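Local coordinates for protein putative uronate isomerase (Thermotoga maritima, PDB 4NAR) that may act as a lactate racemase, interconverting the two enantiomers of lactate, although this activity remains unproven, at residues K30-V35 with K62-L67; V34-Y39 with E79-K84; H97-F102 with K133-L138. All coordinates share one frame; numbering follows the deposited sequence.

Interaction 1. Residues K30-V35 with K62-L67; sequences KKVLVV and KEFHTL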
loop_
_atom_site.group_PDB
_atom_site.type_symbol
_atom_site.label_atom_id
_atom_site.label_comp_id
_atom_site.label_asym_id
_atom_site.label_seq_id
_atom_site.Cartn_x
_atom_site.Cartn_y
_atom_site.Cartn_z
ATOM N N LYS A 30 26.501 -12.588 10.007
ATOM C CA LYS A 30 26.137 -12.891 11.382
ATOM C C LYS A 30 24.828 -12.178 11.711
ATOM O O LYS A 30 23.916 -12.801 12.239
ATOM C CB LYS A 30 27.262 -12.564 12.383
ATOM C CG LYS A 30 28.248 -11.520 11.904
ATOM C CD LYS A 30 29.505 -11.464 12.779
ATOM C CE LYS A 30 29.249 -10.770 14.115
ATOM N NZ LYS A 30 30.324 -9.782 14.455
ATOM N N LYS A 31 24.733 -10.896 11.352
ATOM C CA LYS A 31 23.549 -10.065 11.605
ATOM C C LYS A 31 22.850 -9.666 10.291
ATOM O O LYS A 31 23.457 -9.033 9.415
ATOM C CB LYS A 31 23.955 -8.795 12.362
ATOM C CG LYS A 31 23.685 -8.781 13.858
ATOM C CD LYS A 31 22.842 -7.547 14.194
ATOM C CE LYS A 31 23.233 -6.889 15.512
ATOM N NZ LYS A 31 22.406 -5.650 15.726
ATOM N N VAL A 32 21.570 -10.014 10.178
ATOM C CA VAL A 32 20.779 -9.759 8.981
ATOM C C VAL A 32 19.444 -9.085 9.347
ATOM O O VAL A 32 18.900 -9.321 10.427
ATOM C CB VAL A 32 20.526 -11.099 8.247
ATOM C CG1 VAL A 32 19.086 -11.244 7.780
ATOM C CG2 VAL A 32 21.512 -11.286 7.104
ATOM N N LEU A 33 18.923 -8.234 8.461
ATOM C CA LEU A 33 17.608 -7.625 8.665
ATOM C C LEU A 33 16.683 -7.942 7.499
ATOM O O LEU A 33 17.055 -7.758 6.322
ATOM C CB LEU A 33 17.721 -6.101 8.830
ATOM C CG LEU A 33 16.425 -5.279 8.969
ATOM C CD1 LEU A 33 15.636 -5.688 10.211
ATOM C CD2 LEU A 33 16.708 -3.781 9.003
ATOM N N VAL A 34 15.476 -8.411 7.820
ATOM C CA VAL A 34 14.467 -8.645 6.799
ATOM C C VAL A 34 13.295 -7.697 7.000
ATOM O O VAL A 34 12.577 -7.770 8.008
ATOM C CB VAL A 34 13.975 -10.124 6.762
ATOM C CG1 VAL A 34 12.856 -10.299 5.720
ATOM C CG2 VAL A 34 15.132 -11.063 6.465
ATOM N N VAL A 35 13.117 -6.800 6.032
ATOM C CA VAL A 35 11.986 -5.881 5.999
ATOM C C VAL A 35 10.891 -6.517 5.126
ATOM O O VAL A 35 11.154 -6.914 3.978
ATOM C CB VAL A 35 12.418 -4.481 5.464
ATOM C CG1 VAL A 35 11.236 -3.529 5.420
ATOM C CG2 VAL A 35 13.535 -3.887 6.341
ATOM N N LYS A 62 24.058 -15.490 12.782
ATOM C CA LYS A 62 23.918 -15.338 14.230
ATOM C C LYS A 62 22.597 -14.665 14.639
ATOM O O LYS A 62 21.956 -15.053 15.618
ATOM C CB LYS A 62 25.106 -14.562 14.797
ATOM C CG LYS A 62 26.450 -15.267 14.605
ATOM C CD LYS A 62 26.480 -16.606 15.348
ATOM C CE LYS A 62 27.135 -17.709 14.510
ATOM N NZ LYS A 62 26.494 -19.044 14.776
ATOM N N GLU A 63 22.189 -13.661 13.874
ATOM C CA GLU A 63 21.039 -12.846 14.237
ATOM C C GLU A 63 20.139 -12.507 13.046
ATOM O O GLU A 63 20.579 -11.911 12.054
ATOM C CB GLU A 63 21.525 -11.565 14.887
ATOM C CG GLU A 63 20.986 -11.362 16.261
ATOM C CD GLU A 63 21.970 -10.648 17.157
ATOM O OE1 GLU A 63 21.703 -9.481 17.533
ATOM O OE2 GLU A 63 23.010 -11.261 17.488
ATOM N N PHE A 64 18.873 -12.883 13.163
ATOM C CA PHE A 64 17.903 -12.706 12.097
ATOM C C PHE A 64 16.818 -11.773 12.622
ATOM O O PHE A 64 15.912 -12.193 13.352
ATOM C CB PHE A 64 17.313 -14.069 11.732
ATOM C CG PHE A 64 16.430 -14.054 10.514
ATOM C CD1 PHE A 64 15.049 -13.897 10.638
ATOM C CD2 PHE A 64 16.983 -14.215 9.241
ATOM C CE1 PHE A 64 14.228 -13.892 9.493
ATOM C CE2 PHE A 64 16.182 -14.211 8.093
ATOM C CZ PHE A 64 14.804 -14.056 8.213
ATOM N N HIS A 65 16.942 -10.496 12.287
ATOM C CA HIS A 65 15.979 -9.492 12.712
ATOM C C HIS A 65 14.953 -9.230 11.607
ATOM O O HIS A 65 15.277 -9.280 10.417
ATOM C CB HIS A 65 16.711 -8.205 13.067
ATOM C CG HIS A 65 17.541 -8.309 14.315
ATOM N ND1 HIS A 65 17.141 -7.770 15.521
ATOM C CD2 HIS A 65 18.746 -8.878 14.538
ATOM C CE1 HIS A 65 18.067 -8.005 16.433
ATOM N NE2 HIS A 65 19.049 -8.678 15.867
ATOM N N THR A 66 13.706 -8.959 11.987
ATOM C CA THR A 66 12.708 -8.580 10.990
ATOM C C THR A 66 12.030 -7.264 11.328
ATOM O O THR A 66 11.946 -6.887 12.499
ATOM C CB THR A 66 11.650 -9.694 10.739
ATOM O OG1 THR A 66 10.452 -9.425 11.500
ATOM C CG2 THR A 66 12.246 -11.087 11.065
ATOM N N LEU A 67 11.564 -6.564 10.294
ATOM C CA LEU A 67 10.926 -5.264 10.460
ATOM C C LEU A 67 9.657 -5.262 9.621
ATOM O O LEU A 67 9.676 -5.501 8.397
ATOM C CB LEU A 67 11.845 -4.118 9.998
ATOM C CG LEU A 67 11.874 -2.755 10.720
ATOM C CD1 LEU A 67 12.325 -1.676 9.757
ATOM C CD2 LEU A 67 10.559 -2.354 11.394
#

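Interaction 2. Residues V34-Y39 with E79-K84; sequences VVHTDY and EEFEKK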
loop_
_atom_site.group_PDB
_atom_site.type_symbol
_atom_site.label_atom_id
_atom_site.label_comp_id
_atom_site.label_asym_id
_atom_site.label_seq_id
_atom_site.Cartn_x
_atom_site.Cartn_y
_atom_site.Cartn_z
ATOM N N VAL A 34 15.476 -8.411 7.820
ATOM C CA VAL A 34 14.467 -8.645 6.799
ATOM C C VAL A 34 13.295 -7.697 7.000
ATOM O O VAL A 34 12.577 -7.770 8.008
ATOM C CB VAL A 34 13.975 -10.124 6.762
ATOM C CG1 VAL A 34 12.856 -10.299 5.720
ATOM C CG2 VAL A 34 15.132 -11.063 6.465
ATOM N N VAL A 35 13.117 -6.800 6.032
ATOM C CA VAL A 35 11.986 -5.881 5.999
ATOM C C VAL A 35 10.891 -6.517 5.126
ATOM O O VAL A 35 11.154 -6.914 3.978
ATOM C CB VAL A 35 12.418 -4.481 5.464
ATOM C CG1 VAL A 35 11.236 -3.529 5.420
ATOM C CG2 VAL A 35 13.535 -3.887 6.341
ATOM N N HIS A 36 9.676 -6.633 5.675
ATOM C CA HIS A 36 8.592 -7.374 5.025
ATOM C C HIS A 36 7.273 -6.606 5.064
ATOM O O HIS A 36 7.125 -5.647 5.833
ATOM C CB HIS A 36 8.384 -8.743 5.704
ATOM C CG HIS A 36 8.132 -8.646 7.186
ATOM N ND1 HIS A 36 6.874 -8.476 7.718
ATOM C CD2 HIS A 36 8.991 -8.681 8.236
ATOM C CE1 HIS A 36 6.966 -8.404 9.041
ATOM N NE2 HIS A 36 8.234 -8.528 9.377
ATOM N N THR A 37 6.323 -7.056 4.241
ATOM C CA THR A 37 4.967 -6.512 4.202
ATOM C C THR A 37 4.192 -6.958 5.446
ATOM O O THR A 37 4.644 -7.850 6.196
ATOM C CB THR A 37 4.215 -6.983 2.922
ATOM O OG1 THR A 37 4.104 -8.415 2.918
ATOM C CG2 THR A 37 4.959 -6.538 1.653
ATOM N N ASP A 38 3.022 -6.357 5.670
ATOM C CA ASP A 38 2.272 -6.653 6.896
ATOM C C ASP A 38 1.049 -7.538 6.612
ATOM O O ASP A 38 0.875 -8.003 5.474
ATOM C CB ASP A 38 1.887 -5.372 7.652
ATOM C CG ASP A 38 0.944 -4.480 6.854
ATOM O OD1 ASP A 38 0.661 -4.844 5.685
ATOM O OD2 ASP A 38 0.499 -3.419 7.382
ATOM N N TYR A 39 0.219 -7.760 7.641
ATOM C CA TYR A 39 -0.943 -8.668 7.558
ATOM C C TYR A 39 -1.888 -8.218 6.437
ATOM O O TYR A 39 -2.751 -8.977 5.980
ATOM C CB TYR A 39 -1.707 -8.691 8.897
ATOM C CG TYR A 39 -2.489 -7.409 9.152
ATOM C CD1 TYR A 39 -1.868 -6.289 9.702
ATOM C CD2 TYR A 39 -3.843 -7.307 8.806
ATOM C CE1 TYR A 39 -2.565 -5.114 9.911
ATOM C CE2 TYR A 39 -4.548 -6.129 9.012
ATOM C CZ TYR A 39 -3.906 -5.037 9.569
ATOM O OH TYR A 39 -4.597 -3.853 9.776
ATOM N N GLU A 79 2.335 -13.617 16.636
ATOM C CA GLU A 79 1.753 -14.702 15.861
ATOM C C GLU A 79 1.599 -14.334 14.376
ATOM O O GLU A 79 1.844 -15.164 13.500
ATOM C CB GLU A 79 0.424 -15.152 16.477
ATOM C CG GLU A 79 -0.643 -15.443 15.461
ATOM C CD GLU A 79 -1.594 -14.273 15.275
ATOM O OE1 GLU A 79 -1.747 -13.468 16.224
ATOM O OE2 GLU A 79 -2.200 -14.164 14.184
ATOM N N GLU A 80 1.228 -13.086 14.098
ATOM C CA GLU A 80 1.106 -12.617 12.716
ATOM C C GLU A 80 2.454 -12.570 11.971
ATOM O O GLU A 80 2.500 -12.830 10.763
ATOM C CB GLU A 80 0.412 -11.249 12.658
ATOM C CG GLU A 80 -0.999 -11.241 13.222
ATOM C CD GLU A 80 -1.629 -9.858 13.164
ATOM O OE1 GLU A 80 -2.624 -9.700 12.423
ATOM O OE2 GLU A 80 -1.135 -8.926 13.852
ATOM N N PHE A 81 3.541 -12.234 12.675
ATOM C CA PHE A 81 4.878 -12.300 12.072
ATOM C C PHE A 81 5.162 -13.732 11.655
ATOM O O PHE A 81 5.673 -13.983 10.559
ATOM C CB PHE A 81 5.987 -11.869 13.051
ATOM C CG PHE A 81 6.106 -10.369 13.250
ATOM C CD1 PHE A 81 6.925 -9.594 12.417
ATOM C CD2 PHE A 81 5.440 -9.733 14.297
ATOM C CE1 PHE A 81 7.058 -8.195 12.614
ATOM C CE2 PHE A 81 5.565 -8.334 14.502
ATOM C CZ PHE A 81 6.369 -7.571 13.664
ATOM N N GLU A 82 4.855 -14.667 12.555
ATOM C CA GLU A 82 5.043 -16.088 12.294
ATOM C C GLU A 82 4.317 -16.511 11.028
ATOM O O GLU A 82 4.908 -17.153 10.161
ATOM C CB GLU A 82 4.522 -16.925 13.457
ATOM C CG GLU A 82 5.249 -16.704 14.773
ATOM C CD GLU A 82 4.752 -17.633 15.869
ATOM O OE1 GLU A 82 3.843 -17.235 16.623
ATOM O OE2 GLU A 82 5.271 -18.763 15.983
ATOM N N LYS A 83 3.038 -16.150 10.929
ATOM C CA LYS A 83 2.251 -16.479 9.751
ATOM C C LYS A 83 2.854 -15.851 8.495
ATOM O O LYS A 83 2.980 -16.512 7.459
ATOM C CB LYS A 83 0.779 -16.061 9.920
ATOM C CG LYS A 83 -0.045 -16.191 8.621
ATOM C CD LYS A 83 -1.538 -16.409 8.862
ATOM C CE LYS A 83 -2.237 -15.150 9.403
ATOM N NZ LYS A 83 -3.729 -15.320 9.485
ATOM N N LYS A 84 3.236 -14.582 8.591
ATOM C CA LYS A 84 3.772 -13.854 7.439
ATOM C C LYS A 84 5.109 -14.414 6.947
ATOM O O LYS A 84 5.370 -14.484 5.737
ATOM C CB LYS A 84 3.935 -12.368 7.782
ATOM C CG LYS A 84 4.645 -11.563 6.714
ATOM C CD LYS A 84 3.943 -11.701 5.372
ATOM C CE LYS A 84 3.337 -10.388 4.968
ATOM N NZ LYS A 84 1.884 -10.414 4.957
#

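Interaction 3. Residues H97-F102 with K133-L138; sequences HNHEFF and KVNRLL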
loop_
_atom_site.group_PDB
_atom_site.type_symbol
_atom_site.label_atom_id
_atom_site.label_comp_id
_atom_site.label_asym_id
_atom_site.label_seq_id
_atom_site.Cartn_x
_atom_site.Cartn_y
_atom_site.Cartn_z
ATOM N N HIS A 97 10.335 -7.162 14.781
ATOM C CA HIS A 97 10.155 -5.773 15.196
ATOM C C HIS A 97 8.952 -5.168 14.472
ATOM O O HIS A 97 8.760 -5.358 13.263
ATOM C CB HIS A 97 11.404 -4.908 14.917
ATOM C CG HIS A 97 12.679 -5.450 15.507
ATOM N ND1 HIS A 97 13.095 -5.140 16.779
ATOM C CD2 HIS A 97 13.624 -6.268 14.977
ATOM C CE1 HIS A 97 14.253 -5.751 17.023
ATOM N NE2 HIS A 97 14.590 -6.436 15.952
ATOM N N ASN A 98 8.134 -4.441 15.220
ATOM C CA ASN A 98 7.180 -3.555 14.581
ATOM C C ASN A 98 7.872 -2.230 14.236
ATOM O O ASN A 98 8.878 -1.845 14.869
ATOM C CB ASN A 98 5.958 -3.300 15.475
ATOM C CG ASN A 98 4.909 -4.392 15.356
ATOM O OD1 ASN A 98 4.156 -4.451 14.377
ATOM N ND2 ASN A 98 4.853 -5.267 16.357
ATOM N N HIS A 99 7.345 -1.554 13.218
ATOM C CA HIS A 99 7.772 -0.192 12.899
ATOM C C HIS A 99 7.043 0.746 13.875
ATOM O O HIS A 99 5.998 0.378 14.406
ATOM C CB HIS A 99 7.444 0.139 11.431
ATOM C CG HIS A 99 7.808 1.539 11.032
ATOM N ND1 HIS A 99 8.969 2.151 11.427
ATOM C CD2 HIS A 99 7.142 2.437 10.248
ATOM C CE1 HIS A 99 9.013 3.383 10.920
ATOM N NE2 HIS A 99 7.920 3.565 10.203
ATOM N N GLU A 100 7.607 1.929 14.134
ATOM C CA GLU A 100 6.979 2.927 15.012
ATOM C C GLU A 100 6.864 4.263 14.278
ATOM O O GLU A 100 7.577 5.228 14.575
ATOM C CB GLU A 100 7.784 3.106 16.296
ATOM C CG GLU A 100 8.039 1.820 17.045
ATOM C CD GLU A 100 9.210 1.946 17.999
ATOM O OE1 GLU A 100 8.981 2.453 19.134
ATOM O OE2 GLU A 100 10.351 1.553 17.609
ATOM N N PHE A 101 5.949 4.283 13.315
ATOM C CA PHE A 101 5.772 5.367 12.354
ATOM C C PHE A 101 5.657 6.720 13.061
ATOM O O PHE A 101 6.179 7.746 12.589
ATOM C CB PHE A 101 4.486 5.072 11.561
ATOM C CG PHE A 101 4.259 5.974 10.387
ATOM C CD1 PHE A 101 3.664 7.216 10.551
ATOM C CD2 PHE A 101 4.611 5.569 9.109
ATOM C CE1 PHE A 101 3.439 8.060 9.461
ATOM C CE2 PHE A 101 4.382 6.392 8.018
ATOM C CZ PHE A 101 3.799 7.649 8.196
ATOM N N PHE A 102 4.957 6.710 14.195
ATOM C CA PHE A 102 4.598 7.958 14.864
ATOM C C PHE A 102 5.537 8.274 16.014
ATOM O O PHE A 102 5.267 9.188 16.780
ATOM C CB PHE A 102 3.169 7.874 15.411
ATOM C CG PHE A 102 2.123 7.629 14.355
ATOM C CD1 PHE A 102 1.562 8.689 13.642
ATOM C CD2 PHE A 102 1.686 6.330 14.084
ATOM C CE1 PHE A 102 0.580 8.452 12.656
ATOM C CE2 PHE A 102 0.713 6.080 13.100
ATOM C CZ PHE A 102 0.161 7.142 12.384
ATOM N N LYS A 133 12.729 10.852 7.410
ATOM C CA LYS A 133 13.041 10.085 8.612
ATOM C C LYS A 133 12.527 8.653 8.495
ATOM O O LYS A 133 11.325 8.427 8.245
ATOM C CB LYS A 133 12.427 10.755 9.843
ATOM C CG LYS A 133 12.840 12.201 10.029
ATOM C CD LYS A 133 12.157 12.788 11.246
ATOM C CE LYS A 133 12.238 14.309 11.245
ATOM N NZ LYS A 133 10.988 14.891 11.820
ATOM N N VAL A 134 13.430 7.689 8.679
ATOM C CA VAL A 134 13.071 6.287 8.548
ATOM C C VAL A 134 13.563 5.486 9.755
ATOM O O VAL A 134 14.416 5.978 10.526
ATOM C CB VAL A 134 13.628 5.698 7.237
ATOM C CG1 VAL A 134 12.916 6.336 6.051
ATOM C CG2 VAL A 134 15.136 5.929 7.152
ATOM N N ASN A 135 13.010 4.277 9.923
ATOM C CA ASN A 135 13.322 3.448 11.084
ATOM C C ASN A 135 14.826 3.359 11.244
ATOM O O ASN A 135 15.538 3.104 10.252
ATOM C CB ASN A 135 12.766 2.028 10.942
ATOM C CG ASN A 135 12.683 1.315 12.282
ATOM O OD1 ASN A 135 13.703 1.005 12.891
ATOM N ND2 ASN A 135 11.459 1.090 12.766
ATOM N N ARG A 136 15.317 3.578 12.464
ATOM C CA ARG A 136 16.765 3.665 12.665
ATOM C C ARG A 136 17.446 2.303 12.489
ATOM O O ARG A 136 18.670 2.237 12.309
ATOM C CB ARG A 136 17.108 4.303 14.012
ATOM C CG ARG A 136 16.362 3.691 15.176
ATOM C CD ARG A 136 16.850 4.284 16.486
ATOM N NE ARG A 136 17.178 3.217 17.432
ATOM C CZ ARG A 136 18.413 2.895 17.812
ATOM N NH1 ARG A 136 19.459 3.574 17.351
ATOM N NH2 ARG A 136 18.599 1.900 18.672
ATOM N N LEU A 137 16.650 1.232 12.496
ATOM C CA LEU A 137 17.180 -0.110 12.223
ATOM C C LEU A 137 17.954 -0.210 10.913
ATOM O O LEU A 137 18.952 -0.929 10.843
ATOM C CB LEU A 137 16.087 -1.177 12.254
ATOM C CG LEU A 137 15.800 -1.856 13.598
ATOM C CD1 LEU A 137 14.499 -2.644 13.477
ATOM C CD2 LEU A 137 16.944 -2.787 14.009
ATOM N N LEU A 138 17.509 0.513 9.884
ATOM C CA LEU A 138 18.234 0.544 8.611
ATOM C C LEU A 138 19.721 0.847 8.728
ATOM O O LEU A 138 20.487 0.473 7.839
ATOM C CB LEU A 138 17.618 1.554 7.648
ATOM C CG LEU A 138 16.293 1.079 7.064
ATOM C CD1 LEU A 138 15.877 2.026 5.947
ATOM C CD2 LEU A 138 16.396 -0.375 6.583
HETATM O O HOH W 1 10.998 -0.099 15.529
#

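Interaction 1. Residues K30-V35 with K62-L67
Lys31 and Glu63 run alongside each other on one face of a pair of parallel strands, 31-35 and 63-67, joined in straight register by a backbone ladder. Lys31 bends at its second and third torsions, so that its CE passes 3.6 Å from Glu63 OE1 while its ammonium group goes on to a salt bridge with Asp141; Lys31 NZ stays 4.3 Å from Glu63 OE1, too far for an ion pair. That carboxylate turns instead along its own strand: His65 NE2 donates to Glu63 OE1 over 3.2 Å, almost straight at 173°, within the ring plane and onto the anti lone pair of the oxygen. With His65 ND1 bonded to His97, both ring nitrogens are engaged and the imidazole is fixed in rotation. A leucine in place of Glu63 would probably leave His65 NE2 without its acceptor and the ring freer to turn. On the opposite face Phe64 packs against valines. It holds CG anti to its backbone N (chi1 -172°), which swings the ring toward strand 31-35, where Phe64 CZ lies 3.5 Å from Val34 CG2 and CD2 meets Val32 CG1. Back on the face of Lys31 and Glu63, Leu33 CD1 and Val35 CG2 both reach Leu67 CB, at 4.1 and 4.0 Å respectively. The strands are the two arms of a beta-alpha-beta unit whose crossover is helix 45-58, from which Tyr53 sets its ring edge-to-face with Phe64. In the mixed sheet, strand 144-150 bonds to the edge of strand 31-36 that faces away from 63-68, and strand 94-97 follows beyond 63-68.

Interaction 2. Residues V34-Y39 with E79-K84
His36 and Phe81 meet rim to rim where the C-terminal end of a parallel strand of the alpha/beta sheet runs into a loop that passes along helix 78-85. Their planes stand at 84° with centroids 5.4 Å apart, neither ring lying over the other; the CD1-CE1 side of Phe81 abuts NE2 and CE1 of His36. The imidazole is pinned from both nitrogens: His36 ND1 donates to Thr37 O at 2.8 Å, close to the ring plane, and NE2 is bonded to Thr66 OG1 on the adjoining strand. A chi1 of 56° places His36 CG between its backbone N and carbonyl carbon, which brings the ring up to the helix.

Lys84, one turn further along, crosses Thr37 at about a right angle. Its chain leaves the helix with CG anti to the backbone N (chi1 173°), then bends at each later torsion to follow the loop, CG lying 3.9 Å from His36 ND1. Tyr39 and Glu80 lie side by side at the outer end, the carboxylate taking the backbone N of Lys77 on OE2 and a salt bridge from Arg74 on OE1. The buried Lys84 ammonium also bonds to Arg41 O, so two carbonyls of the loop hold it; Lys84 NZ meets Asp38 O at 2.7 Å from above the carbonyl plane.

Interaction 3. Residues H97-F102 with K133-L138
Asn135 ND2 gives one hydrogen to His99 ND1 and the other to a water, and through this amide the end of strand 130-135 is tied to the loop that follows strand 94-97. The carboxamide also makes an Asx turn: Asn135 OD1 accepts from Leu137 N at 3.0 Å, in the carbonyl plane and on a lone pair, as the chain passes from the strand into the 3-10 segment 136-138. Both ends of the amide are thus engaged, which fixes its flip.

The bond from Asn135 ND2 to His99 ND1 is 3.0 Å long and nearly straight, at 170°. It lies close to the plane of the imidazole and close to that of the amide, although the two planes are turned 47° against each other. ND1 is the acceptor in this bond, and NE2 on the other side of the ring is bonded to Ala171 O. The two side chains pass each other in opposite directions, which sets the ND1 edge of His99 against the amide. Over one face of the His99 ring lies the backbone N of Phe101.

The water extends the link. It accepts from Asn135 ND2 and donates to Asn98 O and to Glu100 OE2, joining a main-chain carbonyl and a carboxylate of the loop to the strand end.

Beside it, Leu137 packs on the His97 ring. Their side chains cross at about a right angle in a CH-pi contact, the His97 ring being bonded through NE2 to His65. Leu137 CD1 sits over the imidazole face, 4.2 Å from the centroid and offset toward the rim, with His97 CG its nearest ring atom at 3.9 Å.

All three contacts gather round strand 63-68. Interactions 1 and 2 share Val34 and Val35; the sheet pairing continues with Leu67 O 2.9 Å from His36 N, probably hydrogen-bonded, and a side-chain bond is probable where Thr66 OG1 lies 3.2 Å from His36 NE2. Interaction 3 joins the same strand through His65 ND1, 2.9 Å from His97 NE2, and through Leu67 CG, 3.8 Å from Leu137 CD1. Phe81 connects interactions 2 and 3, its CZ 3.3 Å from His97 O. An acetate about 4 Å from the Thr37 side chain and a sulfate about 5 Å from that of Asp38, probably from the crystallisation liquor, lie near interaction 2 and may mark a pocket.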